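Long-range contacts in glycoside hydrolase 15-related protein (PDB 5Z3E), which hydrolyses the alpha-1,6-glucosidic linkage of isomaltose from the non-reducing end, giving beta-D-glucose and D-glucose, in the intracellular breakdown of a starch-derived cyclic tetrasaccharide: residues D190-W196 against R204-T208; A72-D76 against Q149-M155; V111-L115 against D183-F188; I212-V217 against R240-L244; V264-P269 against A291-L296. The protein carries 1 engineered substitution. All coordinates share one frame; numbering follows the deposited sequence.

Contact 1: residues D190-W196 against R204-T208; sequences DRPCYDW and RHVST
CB of Asp195 sits over the centre of one face of the His205 imidazole, 3.4 Å from the ring centroid and 9° off its normal, a CH-pi contact. Followed outward, His205 CB lies 4.0 Å from Asp195 CB; CG, ND1 and CE1 then pass beneath that methylene; the CD2-NE2 edge faces Cys193 O, which is 3.1 Å from CD2. NE2 at the tip is hydrogen-bonded to His200 O. His205 is the N-cap of helix 206-220, and the loop that follows helix 175-188 carries Asp195, the predicted proton acceptor, in the catalytic (alpha/alpha)6 barrel of family 15. Asp195 OD1 accepts from Glu199 N. Beyond it, Trp196 NE1 makes a weak hydrogen bond to Ser207 O (3.2 Å), while Ser207 OG, paired with Ser267, rests over the rim of the indole. Two waters add polar links: one joins Tyr194 O to Thr208 OG1, the other accepts from Trp196 N, donates to Thr208 OG1 and is hydrogen-bonded to Ser207 OG. At the far end Arg204 lies alongside Pro192, CG 3.7 Å from Pro192 CA. A bend at chi3 (-68°) brings NH1 onto a lone pair of Asp190 O, at 3.0 Å and 155°, the oxygen near the guanidinium plane. An alanine in place of Arg204 would probably leave that carbonyl without its donor and uncover one side of Pro192.

Contact 2: residues A72-D76 against Q149-M155; sequences AWLRD and QTDGYGM
Arg75 and Gly152 bring the first turns of helices 74-87 and 151-167 together, their CA atoms 4.5 Å apart. Leu74 CB fits closely on the backbone of Gly152, 3.5 Å from Gly152 O. Beside it, Leu74 CD1 touches Tyr153 CE1 at 3.6 Å. Arg75 carries the polar half. Its chain, bent at chi3 (62°), runs past Met155, and its NH2 grips two acceptors in the guanidinium plane. On one side Arg75 NH2 meets the syn lone pair of Asp151 OD2 at 2.8 Å, a salt bridge with the two flat groups nearly coplanar. Arg75 NH2 also donates to Gln149 OE1, at 3.1 Å and 164°; here guanidinium and amide stand almost at right angles, and the N-H arrives from above the amide plane. Gln149 NE2 hydrogen-bonds the backbone O of Asp195, the predicted proton acceptor, and NH1 of Arg75 binds a glycerol, probably from the crystallisation liquor. A buried arginine is thus paired with a buried carboxylate, which probably keeps its charge balanced, while Gln149 passes the link on to the catalytic loop and may help to position it.

Contact 3: residues V111-L115 against D183-F188; sequences VDDLL and DYLLAF
Leu114 meets two aromatic rings at their edges: its CD1 lies near the plane of Tyr184, 4.0 Å from CE1, and its CB near the plane of Phe188, 4.1 Å from CZ. Over one face of Phe188, offset toward the rim, sits CB of Ala187 from its own helix. Leu115 CD1 comes in obliquely to the same ring, 3.8 Å from CE2, and Val111 CG2 likewise approaches Tyr184 CD1. Tyr184 is held at its other end as well: OH is hydrogen-bonded to Leu130 N, and its ring makes an edge-to-face pair with Tyr153. Here helices 108-119 and 175-188 run side by side in nearly the same direction, their local axes 10.2 Å apart and inclined by 24°, in the helical domain of family 15, whose core is an (alpha/alpha)6 barrel. Leu115 spans the more exposed flank with both methyls, CD1 reaching Ala187 CB at 3.6 Å and CD2 crossing to Asp183 CB at 4.0 Å; its chi2 of 34°, away from a staggered value, probably goes with this double reach. An alanine here would probably open a gap beside Ala187 and Asp183 CB and thin the packing on Phe188 CE2. The Asp183 carboxylate turns instead to Arg108, whose NH2 forms salt bridges with both Asp183 OD2 and Asp112 OD1 and so probably offsets the likeness of their charges.

Contact 4: residues I212-V217 against R240-L244; sequences IHGGLV and RIRSL
The imidazole of His213 and the guanidinium of Arg242 stand 88° apart, almost perpendicular, yet each presents its edge to the other. NH1 of Arg242 donates to His213 NE2 over 2.9 Å in a nearly straight bond that lies close to both planes. CG of His213 is anti to its backbone N (chi1 177°), which carries the ring out toward the neighbouring helix; the arginine answers with a chain bent at chi3, Arg242 CD passing 3.3 Å from His213 NE2 before the guanidinium swings round to the ring edge. Val217, one turn on from His213, lays CG2 over a face of the imidazole, 3.5 Å above the plane and toward the rim. The other ring nitrogen, ND1, is hydrogen-bonded to Phe275 O. With a carbonyl at ND1 and an N-H donor at NE2, the ring is probably neutral and protonated at ND1, and its rotation is fixed from two sides. Helices 206-220 and 231-248, consecutive in the chain, pack antiparallel at 153° with local axes 10.7 Å apart, the up-and-down pairing from which (alpha/alpha)6 barrels such as that of family 15 are built. Deeper in the interface Ile241 replaces the polar pair. Its CD1 reaches into helix 206-220, 3.8 Å from Ile212 CG2 and also 3.8 Å from the backbone N of His213, with Leu216 CD1 at 4.2 Å; the two isoleucine side chains cross at about a right angle. From the other branch of Ile241, CG2 lies alongside His213 CB, 4.2 Å away.

Contact 5: residues V264-P269 against A291-L296; sequences VDGSLP and AVAKDL
The type I turn from Asp265 to Leu268 brings Gly266 up to the last turns of helix 283-296, its CA 6.1 Å from that of Val292. Leu296 makes the tightest approach: CD1 sits against the peptide joining Asp265 and Gly266, 3.3 Å from Gly266 N. Val264, just before the turn, spreads its two methyls along one flank of the helix. CG1 meets Ala291 CB at 3.9 Å, while CG2, placed between the backbone N and the carbonyl carbon (chi1 of CG1 -64°), touches Leu296 CD1 and the CB and OD2 of Asp295. On the far side of the turn Pro269 lays its ring against Val292, CD lying 4.1 Å from CG2, and the same methyl touches Asp265 O. Thus the loop packs apolar groups and bare backbone onto the helix, with no direct hydrogen bond between the two; a water bridges the rim, accepting from Val264 N and donating to Asp295 OD2 at 2.7 Å. The turn itself is stiffened by Asp265, whose CB points away from the helix. Asp265 OD1 forms an Asx turn, taking Ser267 N on its anti side at 2.9 Å, and also accepts from Ser267 OG, at 2.7 Å, from above the carboxylate plane. OD2 goes to Lys257 in a salt bridge and to Trp197 NE1. One face of this loop is therefore apolar and held by the helix, whereas its carboxylate, about 5 Å from the side chain of Asp195, is gripped by several donors, which probably stabilises its charge beside the active site.

In the fold
All five contacts fall within the family 15 range. Contact 2 lies nearest the centre of the chain (about 7 Å) and contact 3 farthest out (about 21 Å). Along the sequence contacts 2 and 3 interleave, then contacts 1, 4 and 5 follow in series. Helix 206-220 serves contacts 1 and 4, whose centres are about 12 Å apart. Contact 1 touches contact 2 through Gln149 and Asp195, contact 4 through Arg204 and Leu244, and contact 5 through Ser207 and Ser267. Contacts 2 and 4 also meet contact 3 through Leu185. Contacts 3 and 5, about 32 Å apart between centres, do not meet. Helical packing is so joined to the loops round the catalytic residues.

Contact 1: residues D190-W196 against R204-T208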
# COMPACT_ATOMS: atom_id res chain seq x y z
N ASP A 190 -9.82 14.38 4.18
CA ASP A 190 -9.28 15.16 5.27
C ASP A 190 -9.75 14.68 6.63
O ASP A 190 -9.46 15.32 7.65
CB ASP A 190 -9.56 16.63 5.11
CG ASP A 190 -11.01 16.97 5.12
OD1 ASP A 190 -11.85 16.10 4.89
OD2 ASP A 190 -11.30 18.20 5.37
N ARG A 191 -10.42 13.54 6.68
CA ARG A 191 -10.91 12.97 7.91
C ARG A 191 -9.81 12.18 8.62
O ARG A 191 -9.09 11.42 7.99
CB ARG A 191 -12.04 12.01 7.55
CG ARG A 191 -12.82 11.48 8.66
CD ARG A 191 -13.95 10.64 8.09
NE ARG A 191 -14.68 9.98 9.11
CZ ARG A 191 -15.98 10.13 9.34
NH1 ARG A 191 -16.73 11.00 8.63
NH2 ARG A 191 -16.49 9.38 10.23
N PRO A 192 -9.71 12.30 9.96
CA PRO A 192 -8.86 11.39 10.73
C PRO A 192 -9.25 9.94 10.48
O PRO A 192 -10.43 9.62 10.28
CB PRO A 192 -9.14 11.81 12.19
CG PRO A 192 -9.56 13.27 12.11
CD PRO A 192 -10.34 13.34 10.81
N CYS A 193 -8.28 9.04 10.50
CA CYS A 193 -8.59 7.64 10.42
C CYS A 193 -7.41 6.84 10.98
O CYS A 193 -6.35 7.40 11.28
CB CYS A 193 -8.94 7.21 8.99
SG CYS A 193 -7.57 7.24 7.81
N TYR A 194 -7.58 5.53 11.13
CA TYR A 194 -6.46 4.69 11.53
C TYR A 194 -5.42 4.68 10.41
O TYR A 194 -5.75 4.77 9.22
CB TYR A 194 -6.91 3.26 11.81
CG TYR A 194 -7.87 3.06 12.98
CD1 TYR A 194 -9.24 3.12 12.79
CD2 TYR A 194 -7.43 2.78 14.25
CE1 TYR A 194 -10.15 2.90 13.81
CE2 TYR A 194 -8.38 2.54 15.31
CZ TYR A 194 -9.71 2.61 15.04
OH TYR A 194 -10.60 2.37 16.07
N ASP A 195 -4.16 4.54 10.80
CA ASP A 195 -3.06 4.44 9.86
C ASP A 195 -3.04 3.08 9.17
O ASP A 195 -3.90 2.23 9.43
CB ASP A 195 -1.75 4.80 10.54
CG ASP A 195 -1.31 3.87 11.64
OD1 ASP A 195 -1.81 2.75 11.73
OD2 ASP A 195 -0.40 4.32 12.39
N TRP A 196 -2.07 2.86 8.29
CA TRP A 196 -1.98 1.59 7.59
C TRP A 196 -1.92 0.44 8.57
O TRP A 196 -2.31 -0.68 8.23
CB TRP A 196 -0.73 1.46 6.73
CG TRP A 196 -0.58 2.34 5.52
CD1 TRP A 196 -1.33 3.44 5.09
CD2 TRP A 196 0.49 2.22 4.58
NE1 TRP A 196 -0.77 3.95 3.94
CE2 TRP A 196 0.36 3.25 3.62
CE3 TRP A 196 1.55 1.32 4.45
CZ2 TRP A 196 1.25 3.40 2.55
CZ3 TRP A 196 2.42 1.46 3.37
CH2 TRP A 196 2.27 2.50 2.46
N ARG A 204 -4.17 12.13 11.41
CA ARG A 204 -4.18 12.16 9.95
C ARG A 204 -2.77 11.80 9.51
O ARG A 204 -1.80 12.52 9.76
CB ARG A 204 -4.65 13.50 9.43
CG ARG A 204 -6.10 13.75 9.83
CD ARG A 204 -6.75 14.94 9.24
NE ARG A 204 -6.20 16.18 9.75
CZ ARG A 204 -6.57 17.36 9.30
NH1 ARG A 204 -7.51 17.44 8.36
NH2 ARG A 204 -6.02 18.46 9.76
N HIS A 205 -2.68 10.62 8.91
CA HIS A 205 -1.40 9.95 8.70
C HIS A 205 -0.85 10.31 7.34
O HIS A 205 -1.56 10.25 6.34
CB HIS A 205 -1.60 8.44 8.87
CG HIS A 205 -2.14 8.15 10.21
ND1 HIS A 205 -1.35 8.15 11.33
CD2 HIS A 205 -3.43 7.95 10.58
CE1 HIS A 205 -2.15 7.94 12.36
NE2 HIS A 205 -3.42 7.82 11.94
N VAL A 206 0.43 10.67 7.27
CA VAL A 206 0.99 11.18 6.04
C VAL A 206 1.02 10.11 4.94
O VAL A 206 0.78 10.47 3.78
CB VAL A 206 2.33 11.87 6.31
CG1 VAL A 206 3.05 12.28 5.04
CG2 VAL A 206 2.08 13.11 7.17
N SER A 207 1.24 8.83 5.26
CA SER A 207 1.19 7.83 4.21
C SER A 207 -0.24 7.49 3.77
O SER A 207 -0.42 6.92 2.69
CB SER A 207 1.97 6.58 4.57
OG SER A 207 1.37 5.94 5.67
N THR A 208 -1.24 7.82 4.58
CA THR A 208 -2.64 7.72 4.16
C THR A 208 -3.01 8.88 3.24
O THR A 208 -3.52 8.68 2.14
CB THR A 208 -3.57 7.64 5.37
OG1 THR A 208 -3.24 6.46 6.09
CG2 THR A 208 -5.02 7.65 4.94
O HOH W 1 -5.25 4.71 6.47
O HOH W 2 -0.89 5.50 7.36

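Contact 2: residues A72-D76 against Q149-M155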
# COMPACT_ATOMS: atom_id res chain seq x y z
N ALA A 72 -9.63 -9.87 2.20
CA ALA A 72 -8.85 -9.10 1.24
C ALA A 72 -8.83 -7.64 1.67
O ALA A 72 -9.82 -7.12 2.17
CB ALA A 72 -9.45 -9.21 -0.13
N TRP A 73 -7.70 -6.99 1.43
CA TRP A 73 -7.50 -5.58 1.66
C TRP A 73 -7.17 -4.91 0.34
O TRP A 73 -6.40 -5.44 -0.47
CB TRP A 73 -6.33 -5.33 2.59
CG TRP A 73 -6.55 -5.50 4.06
CD1 TRP A 73 -6.54 -4.49 4.97
CD2 TRP A 73 -6.69 -6.71 4.82
NE1 TRP A 73 -6.68 -4.96 6.24
CE2 TRP A 73 -6.76 -6.33 6.18
CE3 TRP A 73 -6.73 -8.07 4.50
CZ2 TRP A 73 -6.84 -7.27 7.21
CZ3 TRP A 73 -6.82 -9.01 5.52
CH2 TRP A 73 -6.88 -8.60 6.87
N LEU A 74 -7.70 -3.71 0.12
CA LEU A 74 -7.35 -2.94 -1.06
C LEU A 74 -5.88 -2.49 -1.04
O LEU A 74 -5.27 -2.39 -2.10
CB LEU A 74 -8.27 -1.74 -1.26
CG LEU A 74 -9.72 -2.08 -1.46
CD1 LEU A 74 -10.50 -0.82 -1.79
CD2 LEU A 74 -9.93 -3.11 -2.51
N ARG A 75 -5.32 -2.21 0.14
CA ARG A 75 -3.90 -1.83 0.24
C ARG A 75 -3.02 -2.98 -0.25
O ARG A 75 -2.30 -2.87 -1.23
CB ARG A 75 -3.59 -1.42 1.68
CG ARG A 75 -2.12 -1.29 2.00
CD ARG A 75 -1.90 -0.72 3.39
NE ARG A 75 -2.43 -1.58 4.41
CZ ARG A 75 -3.51 -1.33 5.16
NH1 ARG A 75 -3.94 -2.26 5.98
NH2 ARG A 75 -4.12 -0.16 5.09
N ASP A 76 -3.11 -4.12 0.44
CA ASP A 76 -2.29 -5.26 0.06
C ASP A 76 -2.56 -5.63 -1.39
O ASP A 76 -1.66 -5.93 -2.16
CB ASP A 76 -2.60 -6.49 0.91
CG ASP A 76 -2.30 -6.33 2.39
OD1 ASP A 76 -2.77 -5.31 2.95
OD2 ASP A 76 -1.63 -7.22 2.96
N GLN A 149 -10.22 3.15 7.62
CA GLN A 149 -9.04 3.55 6.85
C GLN A 149 -9.51 4.05 5.50
O GLN A 149 -10.38 3.42 4.89
CB GLN A 149 -8.10 2.37 6.59
CG GLN A 149 -7.38 1.86 7.83
CD GLN A 149 -6.50 0.63 7.56
OE1 GLN A 149 -6.76 -0.13 6.65
NE2 GLN A 149 -5.46 0.44 8.34
N THR A 150 -8.88 5.10 4.97
CA THR A 150 -9.16 5.56 3.62
C THR A 150 -8.05 5.26 2.62
O THR A 150 -8.24 5.47 1.42
CB THR A 150 -9.46 7.05 3.64
OG1 THR A 150 -8.39 7.67 4.34
CG2 THR A 150 -10.82 7.33 4.30
N ASP A 151 -6.89 4.80 3.08
CA ASP A 151 -5.74 4.65 2.18
C ASP A 151 -6.00 3.69 1.04
O ASP A 151 -5.53 3.91 -0.08
CB ASP A 151 -4.48 4.20 2.94
CG ASP A 151 -4.62 2.88 3.61
OD1 ASP A 151 -5.43 2.80 4.56
OD2 ASP A 151 -3.97 1.91 3.16
N GLY A 152 -6.70 2.59 1.31
CA GLY A 152 -6.82 1.55 0.31
C GLY A 152 -7.55 1.99 -0.94
O GLY A 152 -7.25 1.56 -2.05
N TYR A 153 -8.53 2.88 -0.78
CA TYR A 153 -9.27 3.40 -1.91
C TYR A 153 -8.37 4.25 -2.80
O TYR A 153 -8.47 4.21 -4.02
CB TYR A 153 -10.52 4.18 -1.42
CG TYR A 153 -11.45 3.27 -0.65
CD1 TYR A 153 -12.29 2.38 -1.31
CD2 TYR A 153 -11.48 3.22 0.73
CE1 TYR A 153 -13.06 1.46 -0.63
CE2 TYR A 153 -12.24 2.31 1.42
CZ TYR A 153 -13.02 1.39 0.74
OH TYR A 153 -13.77 0.42 1.35
N GLY A 154 -7.48 5.04 -2.18
CA GLY A 154 -6.51 5.81 -2.95
C GLY A 154 -5.53 4.91 -3.68
O GLY A 154 -5.20 5.14 -4.85
N MET A 155 -5.03 3.88 -3.00
CA MET A 155 -4.12 2.95 -3.63
C MET A 155 -4.77 2.27 -4.81
O MET A 155 -4.12 2.07 -5.84
CB MET A 155 -3.62 1.92 -2.63
CG MET A 155 -2.90 2.54 -1.46
SD MET A 155 -1.90 1.31 -0.65
CE MET A 155 -1.36 2.19 0.81

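Contact 3: residues V111-L115 against D183-F188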
# COMPACT_ATOMS: atom_id res chain seq x y z
N VAL A 111 -22.24 5.07 -0.61
CA VAL A 111 -21.47 6.29 -0.76
C VAL A 111 -22.39 7.48 -1.03
O VAL A 111 -22.22 8.54 -0.42
CB VAL A 111 -20.39 6.13 -1.84
CG1 VAL A 111 -19.76 7.44 -2.22
CG2 VAL A 111 -19.35 5.13 -1.35
N ASP A 112 -23.38 7.33 -1.90
CA ASP A 112 -24.30 8.43 -2.15
C ASP A 112 -24.98 8.85 -0.85
O ASP A 112 -25.18 10.05 -0.62
CB ASP A 112 -25.34 8.05 -3.20
CG ASP A 112 -24.74 7.96 -4.60
OD1 ASP A 112 -23.63 8.47 -4.81
OD2 ASP A 112 -25.42 7.40 -5.47
N ASP A 113 -25.37 7.89 -0.03
CA ASP A 113 -26.02 8.22 1.24
C ASP A 113 -25.06 8.92 2.20
O ASP A 113 -25.48 9.85 2.92
CB ASP A 113 -26.56 6.95 1.89
CG ASP A 113 -27.77 6.37 1.18
OD1 ASP A 113 -28.34 7.03 0.28
OD2 ASP A 113 -28.12 5.21 1.50
N LEU A 114 -23.80 8.52 2.26
CA LEU A 114 -22.83 9.20 3.11
C LEU A 114 -22.66 10.64 2.67
O LEU A 114 -22.60 11.54 3.49
CB LEU A 114 -21.48 8.47 3.07
CG LEU A 114 -21.44 7.09 3.73
CD1 LEU A 114 -20.11 6.42 3.40
CD2 LEU A 114 -21.62 7.13 5.24
N LEU A 115 -22.58 10.85 1.35
CA LEU A 115 -22.40 12.19 0.82
C LEU A 115 -23.61 13.06 1.09
O LEU A 115 -23.51 14.23 1.41
CB LEU A 115 -22.08 12.16 -0.67
CG LEU A 115 -20.57 11.87 -1.01
CD1 LEU A 115 -19.73 11.00 -0.21
CD2 LEU A 115 -20.56 11.52 -2.54
N ASP A 183 -15.56 9.73 -5.65
CA ASP A 183 -16.54 10.51 -4.89
C ASP A 183 -16.30 10.37 -3.39
O ASP A 183 -16.42 11.34 -2.64
CB ASP A 183 -17.96 10.06 -5.24
CG ASP A 183 -18.45 10.55 -6.60
OD1 ASP A 183 -17.87 11.49 -7.17
OD2 ASP A 183 -19.50 10.01 -7.03
N TYR A 184 -16.01 9.15 -2.94
CA TYR A 184 -15.75 8.90 -1.53
C TYR A 184 -14.53 9.68 -1.05
O TYR A 184 -14.58 10.35 -0.00
CB TYR A 184 -15.57 7.39 -1.36
CG TYR A 184 -15.40 6.92 0.07
CD1 TYR A 184 -16.44 6.99 0.98
CD2 TYR A 184 -14.22 6.34 0.50
CE1 TYR A 184 -16.31 6.51 2.27
CE2 TYR A 184 -14.08 5.83 1.78
CZ TYR A 184 -15.13 5.90 2.66
OH TYR A 184 -15.09 5.39 3.92
N LEU A 185 -13.43 9.60 -1.78
CA LEU A 185 -12.22 10.27 -1.36
C LEU A 185 -12.31 11.78 -1.41
O LEU A 185 -11.76 12.46 -0.55
CB LEU A 185 -11.03 9.78 -2.18
CG LEU A 185 -10.63 8.33 -1.93
CD1 LEU A 185 -9.54 7.92 -2.88
CD2 LEU A 185 -10.23 8.12 -0.48
N LEU A 186 -13.01 12.33 -2.41
CA LEU A 186 -13.15 13.78 -2.46
C LEU A 186 -13.89 14.29 -1.21
O LEU A 186 -13.62 15.38 -0.75
CB LEU A 186 -13.87 14.23 -3.73
CG LEU A 186 -13.10 14.03 -5.03
CD1 LEU A 186 -14.00 14.39 -6.19
CD2 LEU A 186 -11.83 14.84 -5.08
N ALA A 187 -14.82 13.50 -0.69
CA ALA A 187 -15.56 13.88 0.50
C ALA A 187 -14.79 13.69 1.79
O ALA A 187 -15.00 14.45 2.73
CB ALA A 187 -16.85 13.09 0.56
N PHE A 188 -13.94 12.66 1.87
CA PHE A 188 -13.42 12.20 3.15
C PHE A 188 -11.91 12.20 3.27
O PHE A 188 -11.37 11.71 4.27
CB PHE A 188 -14.01 10.83 3.49
CG PHE A 188 -15.50 10.85 3.64
CD1 PHE A 188 -16.09 11.63 4.60
CD2 PHE A 188 -16.32 10.11 2.80
CE1 PHE A 188 -17.44 11.67 4.75
CE2 PHE A 188 -17.68 10.16 2.93
CZ PHE A 188 -18.25 10.93 3.89

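Contact 4: residues I212-V217 against R240-L244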
# COMPACT_ATOMS: atom_id res chain seq x y z
N ILE A 212 -3.97 8.64 -0.85
CA ILE A 212 -5.09 9.34 -1.46
C ILE A 212 -4.59 10.26 -2.57
O ILE A 212 -5.14 10.28 -3.67
CB ILE A 212 -5.92 10.07 -0.39
CG1 ILE A 212 -6.49 9.08 0.62
CG2 ILE A 212 -7.00 10.91 -1.06
CD1 ILE A 212 -7.18 9.73 1.80
N HIS A 213 -3.56 11.05 -2.27
CA HIS A 213 -2.95 11.92 -3.25
C HIS A 213 -2.56 11.15 -4.50
O HIS A 213 -2.83 11.59 -5.62
CB HIS A 213 -1.73 12.60 -2.63
CG HIS A 213 -0.96 13.47 -3.57
ND1 HIS A 213 0.01 13.00 -4.42
CD2 HIS A 213 -1.03 14.80 -3.80
CE1 HIS A 213 0.50 14.03 -5.11
NE2 HIS A 213 -0.11 15.14 -4.76
N GLY A 214 -1.87 10.02 -4.32
CA GLY A 214 -1.44 9.26 -5.48
C GLY A 214 -2.60 8.82 -6.35
O GLY A 214 -2.52 8.88 -7.59
N GLY A 215 -3.68 8.35 -5.74
CA GLY A 215 -4.83 7.96 -6.50
C GLY A 215 -5.50 9.11 -7.23
O GLY A 215 -5.91 8.98 -8.38
N LEU A 216 -5.65 10.24 -6.54
CA LEU A 216 -6.28 11.41 -7.14
C LEU A 216 -5.47 11.98 -8.28
O LEU A 216 -6.02 12.36 -9.31
CB LEU A 216 -6.57 12.45 -6.07
CG LEU A 216 -7.61 12.07 -5.01
CD1 LEU A 216 -7.76 13.21 -4.02
CD2 LEU A 216 -8.95 11.69 -5.62
N VAL A 217 -4.14 12.06 -8.12
CA VAL A 217 -3.32 12.55 -9.21
C VAL A 217 -3.37 11.56 -10.38
O VAL A 217 -3.40 11.98 -11.54
CB VAL A 217 -1.88 12.85 -8.76
CG1 VAL A 217 -0.97 13.15 -9.93
CG2 VAL A 217 -1.88 14.00 -7.78
N ARG A 240 -4.68 20.40 -2.12
CA ARG A 240 -5.05 20.61 -0.72
C ARG A 240 -4.34 19.64 0.20
O ARG A 240 -3.91 20.01 1.30
CB ARG A 240 -6.56 20.48 -0.55
CG ARG A 240 -7.37 21.56 -1.26
CD ARG A 240 -8.86 21.47 -1.02
NE ARG A 240 -9.52 22.57 -1.71
CZ ARG A 240 -10.40 22.55 -2.74
NH1 ARG A 240 -10.63 21.41 -3.44
NH2 ARG A 240 -10.87 23.72 -3.25
N ILE A 241 -4.19 18.38 -0.21
CA ILE A 241 -3.45 17.41 0.56
C ILE A 241 -2.00 17.87 0.73
O ILE A 241 -1.45 17.84 1.83
CB ILE A 241 -3.51 16.01 -0.08
CG1 ILE A 241 -4.94 15.45 0.01
CG2 ILE A 241 -2.51 15.09 0.60
CD1 ILE A 241 -5.17 14.21 -0.81
N ARG A 242 -1.39 18.28 -0.38
CA ARG A 242 -0.01 18.74 -0.30
C ARG A 242 0.13 19.96 0.60
O ARG A 242 1.11 20.08 1.33
CB ARG A 242 0.58 19.00 -1.68
CG ARG A 242 0.64 17.76 -2.55
CD ARG A 242 1.45 17.95 -3.82
NE ARG A 242 0.94 19.04 -4.64
CZ ARG A 242 0.07 18.95 -5.64
NH1 ARG A 242 -0.39 17.77 -6.03
NH2 ARG A 242 -0.37 20.05 -6.24
N SER A 243 -0.85 20.87 0.58
CA SER A 243 -0.82 22.01 1.47
C SER A 243 -0.81 21.58 2.93
O SER A 243 -0.10 22.14 3.76
CB SER A 243 -2.02 22.92 1.25
OG SER A 243 -2.01 23.54 -0.01
N LEU A 244 -1.64 20.61 3.27
CA LEU A 244 -1.73 20.13 4.62
C LEU A 244 -0.42 19.47 5.06
O LEU A 244 0.07 19.70 6.18
CB LEU A 244 -2.90 19.19 4.70
CG LEU A 244 -3.32 18.74 6.03
CD1 LEU A 244 -3.62 19.91 6.98
CD2 LEU A 244 -4.63 17.90 5.87

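Contact 5: residues V264-P269 against A291-L296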
# COMPACT_ATOMS: atom_id res chain seq x y z
N VAL A 264 9.23 9.55 12.33
CA VAL A 264 8.96 8.93 11.04
C VAL A 264 8.27 7.58 11.20
O VAL A 264 8.20 7.00 12.26
CB VAL A 264 10.22 8.82 10.15
CG1 VAL A 264 10.74 10.20 9.80
CG2 VAL A 264 11.32 7.95 10.75
N ASP A 265 7.75 7.08 10.08
CA ASP A 265 7.14 5.76 9.94
C ASP A 265 7.75 5.15 8.68
O ASP A 265 8.03 5.86 7.71
CB ASP A 265 5.61 5.88 9.83
CG ASP A 265 4.88 4.56 9.83
OD1 ASP A 265 4.82 3.92 8.74
OD2 ASP A 265 4.36 4.15 10.89
N GLY A 266 7.92 3.83 8.67
CA GLY A 266 8.51 3.17 7.54
C GLY A 266 7.69 3.23 6.26
O GLY A 266 8.21 2.98 5.18
N SER A 267 6.40 3.56 6.36
CA SER A 267 5.57 3.75 5.18
C SER A 267 5.84 5.05 4.44
O SER A 267 5.41 5.21 3.30
CB SER A 267 4.09 3.68 5.56
OG SER A 267 3.72 4.76 6.40
N LEU A 268 6.52 5.99 5.08
CA LEU A 268 6.64 7.32 4.49
C LEU A 268 7.29 7.40 3.10
O LEU A 268 6.89 8.27 2.32
CB LEU A 268 7.34 8.29 5.44
CG LEU A 268 6.52 8.69 6.67
CD1 LEU A 268 7.36 9.57 7.56
CD2 LEU A 268 5.24 9.42 6.26
N PRO A 269 8.25 6.53 2.76
CA PRO A 269 8.80 6.65 1.40
C PRO A 269 7.74 6.48 0.31
O PRO A 269 7.95 6.97 -0.80
CB PRO A 269 9.88 5.56 1.37
CG PRO A 269 10.33 5.47 2.83
CD PRO A 269 9.02 5.58 3.58
N ALA A 291 16.02 9.67 7.00
CA ALA A 291 15.45 9.54 8.35
C ALA A 291 14.92 8.15 8.58
O ALA A 291 15.09 7.56 9.65
CB ALA A 291 14.40 10.59 8.56
N VAL A 292 14.22 7.60 7.59
CA VAL A 292 13.74 6.23 7.71
C VAL A 292 14.92 5.28 7.85
O VAL A 292 14.91 4.35 8.68
CB VAL A 292 12.83 5.87 6.52
CG1 VAL A 292 12.52 4.38 6.50
CG2 VAL A 292 11.54 6.69 6.58
N ALA A 293 15.96 5.48 7.03
CA ALA A 293 17.12 4.59 7.11
C ALA A 293 17.75 4.65 8.50
O ALA A 293 18.05 3.62 9.10
CB ALA A 293 18.11 4.97 6.03
N LYS A 294 17.96 5.86 9.01
CA LYS A 294 18.61 6.02 10.29
C LYS A 294 17.76 5.49 11.44
O LYS A 294 18.27 4.82 12.36
CB LYS A 294 18.94 7.49 10.53
CG LYS A 294 19.64 7.74 11.84
CD LYS A 294 20.14 9.12 11.98
CE LYS A 294 21.12 9.13 13.21
NZ LYS A 294 21.10 10.44 13.86
N ASP A 295 16.47 5.81 11.45
CA ASP A 295 15.63 5.52 12.60
C ASP A 295 15.03 4.13 12.59
O ASP A 295 14.71 3.61 13.65
CB ASP A 295 14.52 6.55 12.73
CG ASP A 295 15.02 7.95 13.02
OD1 ASP A 295 16.24 8.15 13.21
OD2 ASP A 295 14.19 8.87 13.02
N LEU A 296 14.85 3.56 11.40
CA LEU A 296 14.03 2.36 11.26
C LEU A 296 14.66 1.21 10.50
O LEU A 296 14.15 0.10 10.57
CB LEU A 296 12.68 2.70 10.64
CG LEU A 296 11.81 3.65 11.46
CD1 LEU A 296 10.59 4.07 10.61
CD2 LEU A 296 11.33 3.02 12.79
O HOH W 3 11.66 8.92 13.99